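PDB 3RBT: glutathione transferase o1 from Bombyx mori, which probably conjugates glutathione to electrophilic substrates and may also reduce dehydroascorbate at the expense of glutathione. Local coordinates for residues Arg40-Leu45 / Lys221-Ser226. Sequence-based numbering, arbitrary orientation.
Sequences RVLLVL and KKHAHS
Helix 36-47 meets the segment 221-226 with Leu43 and His223 closest along the backbone, their CA atoms 7.3 Å apart. In the glutathione transferase fold this is an interface between the thioredoxin-like N-terminal domain, which supplies the helix, and the helical C-terminal part of the chain; no hydrogen bond spans the two segments. The His223 imidazole carries the contact. Leu42 CB stands 3.8 Å from the ring centroid and 4° off the ring normal, which identifies a CH-pi contact over the face. The two side chains cross at about a right angle, and the methyl fork of Leu42 lies on the CD2-NE2 side of the ring, Leu42 CD1 3.9 Å from His223 CD2 and Leu42 CD2 4.0 Å from His223 NE2. The bond from CA to CB of His223 already points toward helix 36-47, and chi1 of -63°, with CG anti to the carbonyl carbon, sets the ring against Leu42. Its opposite face receives Lys222 CG, 4.0 Å above the plane and offset toward the rim, so aliphatic carbon lies on both faces. His223 NE2 hydrogen-bonds Tyr52 OH, at the start of strand 52-56, a bond that limits the turning of the ring. Replacing His223 by an alanine would probably leave Tyr52 OH without this partner and open a gap beside Leu42. His223 ND1, by contrast, is buried without a modelled partner: Leu43 CD2 lies oblique to the ring, 4.4 Å from His223 ND1, and His223 CE1 is 3.7 Å from Leu42 O.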
ATOM      1  N   ARG A  40      -7.693 -14.203   0.003  1.00 15.77           N
ATOM      2  CA  ARG A  40      -7.123 -13.392  -1.073  1.00 16.00           C
ATOM      3  C   ARG A  40      -5.991 -14.054  -1.837  1.00 15.69           C
ATOM      4  O   ARG A  40      -6.015 -14.125  -3.067  1.00 15.88           O
ATOM      5  CB  ARG A  40      -6.548 -12.107  -0.485  1.00 16.07           C
ATOM      6  CG  ARG A  40      -7.378 -10.905  -0.653  1.00 17.25           C
ATOM      7  CD  ARG A  40      -6.558  -9.674  -0.273  1.00 18.19           C
ATOM      8  NE  ARG A  40      -7.383  -8.484  -0.419  1.00 17.59           N
ATOM      9  CZ  ARG A  40      -7.097  -7.287   0.069  1.00 16.50           C
ATOM     10  NH1 ARG A  40      -5.984  -7.086   0.758  1.00 15.56           N
ATOM     11  NH2 ARG A  40      -7.946  -6.293  -0.145  1.00 18.77           N
ATOM     12  N   VAL A  41      -4.972 -14.487  -1.098  1.00 15.37           N
ATOM     13  CA  VAL A  41      -3.807 -15.111  -1.694  1.00 15.49           C
ATOM     14  C   VAL A  41      -4.164 -16.479  -2.292  1.00 16.18           C
ATOM     15  O   VAL A  41      -3.651 -16.838  -3.350  1.00 17.11           O
ATOM     16  CB  VAL A  41      -2.631 -15.218  -0.688  1.00 15.30           C
ATOM     17  CG1 VAL A  41      -1.415 -15.863  -1.353  1.00 14.67           C
ATOM     18  CG2 VAL A  41      -2.263 -13.823  -0.150  1.00 14.43           C
ATOM     19  N   LEU A  42      -5.041 -17.233  -1.631  1.00 16.15           N
ATOM     20  CA  LEU A  42      -5.520 -18.504  -2.202  1.00 16.95           C
ATOM     21  C   LEU A  42      -6.209 -18.308  -3.559  1.00 16.68           C
ATOM     22  O   LEU A  42      -5.999 -19.089  -4.479  1.00 17.19           O
ATOM     23  CB  LEU A  42      -6.448 -19.258  -1.230  1.00 17.03           C
ATOM     24  CG  LEU A  42      -5.790 -19.877   0.012  1.00 18.51           C
ATOM     25  CD1 LEU A  42      -6.848 -20.321   1.032  1.00 19.09           C
ATOM     26  CD2 LEU A  42      -4.878 -21.050  -0.370  1.00 18.25           C
ATOM     27  N   LEU A  43      -7.031 -17.269  -3.668  1.00 16.15           N
ATOM     28  CA  LEU A  43      -7.717 -16.949  -4.929  1.00 16.70           C
ATOM     29  C   LEU A  43      -6.746 -16.662  -6.083  1.00 16.77           C
ATOM     30  O   LEU A  43      -6.906 -17.194  -7.186  1.00 17.40           O
ATOM     31  CB  LEU A  43      -8.662 -15.757  -4.740  1.00 15.87           C
ATOM     32  CG  LEU A  43      -9.864 -15.989  -3.821  1.00 16.81           C
ATOM     33  CD1 LEU A  43     -10.651 -14.677  -3.604  1.00 15.12           C
ATOM     34  CD2 LEU A  43     -10.767 -17.140  -4.297  1.00 16.36           C
ATOM     35  N   VAL A  44      -5.744 -15.825  -5.807  1.00 16.22           N
ATOM     36  CA  VAL A  44      -4.733 -15.438  -6.798  1.00 16.42           C
ATOM     37  C   VAL A  44      -3.891 -16.630  -7.249  1.00 17.37           C
ATOM     38  O   VAL A  44      -3.733 -16.862  -8.454  1.00 18.86           O
ATOM     39  CB  VAL A  44      -3.858 -14.263  -6.273  1.00 15.72           C
ATOM     40  CG1 VAL A  44      -2.681 -13.969  -7.220  1.00 15.61           C
ATOM     41  CG2 VAL A  44      -4.728 -13.023  -6.105  1.00 14.00           C
ATOM     42  N   LEU A  45      -3.376 -17.397  -6.292  1.00 17.68           N
ATOM     43  CA  LEU A  45      -2.623 -18.622  -6.602  1.00 18.34           C
ATOM     44  C   LEU A  45      -3.391 -19.547  -7.536  1.00 19.40           C
ATOM     45  O   LEU A  45      -2.834 -20.102  -8.495  1.00 20.47           O
ATOM     46  CB  LEU A  45      -2.295 -19.384  -5.320  1.00 18.11           C
ATOM     47  CG  LEU A  45      -1.180 -18.839  -4.423  1.00 17.89           C
ATOM     48  CD1 LEU A  45      -1.387 -19.357  -3.015  1.00 17.08           C
ATOM     49  CD2 LEU A  45       0.200 -19.243  -4.960  1.00 18.35           C
ATOM     50  N   LYS A 221     -15.288 -20.796  -6.138  1.00 29.89           N
ATOM     51  CA  LYS A 221     -15.916 -22.012  -5.637  1.00 31.80           C
ATOM     52  C   LYS A 221     -14.936 -22.936  -4.903  1.00 31.52           C
ATOM     53  O   LYS A 221     -15.300 -23.571  -3.918  1.00 32.19           O
ATOM     54  CB  LYS A 221     -16.571 -22.756  -6.801  1.00 33.19           C
ATOM     55  CG  LYS A 221     -17.970 -23.242  -6.524  1.00 35.74           C
ATOM     56  CD  LYS A 221     -18.640 -23.774  -7.806  1.00 38.73           C
ATOM     57  CE  LYS A 221     -20.063 -24.251  -7.532  1.00 42.01           C
ATOM     58  NZ  LYS A 221     -20.825 -23.277  -6.684  1.00 42.80           N
ATOM     59  N   LYS A 222     -13.692 -22.983  -5.374  1.00 31.19           N
ATOM     60  CA  LYS A 222     -12.643 -23.785  -4.739  1.00 31.33           C
ATOM     61  C   LYS A 222     -12.395 -23.422  -3.256  1.00 30.34           C
ATOM     62  O   LYS A 222     -12.136 -24.314  -2.442  1.00 31.19           O
ATOM     63  CB  LYS A 222     -11.336 -23.683  -5.542  1.00 31.13           C
ATOM     64  CG  LYS A 222     -10.361 -24.850  -5.338  1.00 33.38           C
ATOM     65  CD  LYS A 222     -10.745 -26.054  -6.185  1.00 37.30           C
ATOM     66  CE  LYS A 222     -10.343 -27.368  -5.529  1.00 39.01           C
ATOM     67  NZ  LYS A 222     -10.941 -28.530  -6.255  1.00 41.72           N
ATOM     68  N   HIS A 223     -12.507 -22.137  -2.904  1.00 28.15           N
ATOM     69  CA  HIS A 223     -12.162 -21.678  -1.547  1.00 26.89           C
ATOM     70  C   HIS A 223     -13.304 -21.012  -0.774  1.00 26.69           C
ATOM     71  O   HIS A 223     -13.070 -20.270   0.198  1.00 25.89           O
ATOM     72  CB  HIS A 223     -10.949 -20.744  -1.609  1.00 25.42           C
ATOM     73  CG  HIS A 223      -9.720 -21.415  -2.124  1.00 25.19           C
ATOM     74  ND1 HIS A 223      -9.242 -21.212  -3.401  1.00 25.59           N
ATOM     75  CD2 HIS A 223      -8.903 -22.329  -1.556  1.00 25.15           C
ATOM     76  CE1 HIS A 223      -8.170 -21.957  -3.589  1.00 25.97           C
ATOM     77  NE2 HIS A 223      -7.939 -22.640  -2.481  1.00 26.18           N
ATOM     78  N   ALA A 224     -14.529 -21.292  -1.213  1.00 27.07           N
ATOM     79  CA  ALA A 224     -15.736 -20.674  -0.681  1.00 27.22           C
ATOM     80  C   ALA A 224     -16.243 -21.353   0.584  1.00 27.91           C
ATOM     81  O   ALA A 224     -16.004 -22.544   0.808  1.00 28.81           O
ATOM     82  CB  ALA A 224     -16.841 -20.694  -1.743  1.00 28.07           C
ATOM     83  N   HIS A 225     -16.959 -20.579   1.395  1.00 27.39           N
ATOM     84  CA  HIS A 225     -17.830 -21.121   2.434  1.00 28.22           C
ATOM     85  C   HIS A 225     -19.195 -20.454   2.309  1.00 28.34           C
ATOM     86  O   HIS A 225     -19.304 -19.356   1.762  1.00 27.49           O
ATOM     87  CB  HIS A 225     -17.234 -20.905   3.830  1.00 28.06           C
ATOM     88  CG  HIS A 225     -15.977 -21.684   4.068  1.00 28.90           C
ATOM     89  ND1 HIS A 225     -14.732 -21.205   3.723  1.00 27.49           N
ATOM     90  CD2 HIS A 225     -15.777 -22.922   4.580  1.00 30.07           C
ATOM     91  CE1 HIS A 225     -13.816 -22.111   4.018  1.00 28.32           C
ATOM     92  NE2 HIS A 225     -14.424 -23.161   4.542  1.00 30.16           N
ATOM     93  N   SER A 226     -20.230 -21.129   2.803  1.00 29.04           N
ATOM     94  CA  SER A 226     -21.594 -20.621   2.757  1.00 29.43           C
ATOM     95  C   SER A 226     -21.840 -19.505   3.787  1.00 29.09           C
ATOM     96  O   SER A 226     -21.047 -19.331   4.718  1.00 27.81           O
ATOM     97  CB  SER A 226     -22.580 -21.780   2.965  1.00 31.42           C
ATOM     98  OG  SER A 226     -22.441 -22.350   4.256  1.00 31.47           O
TER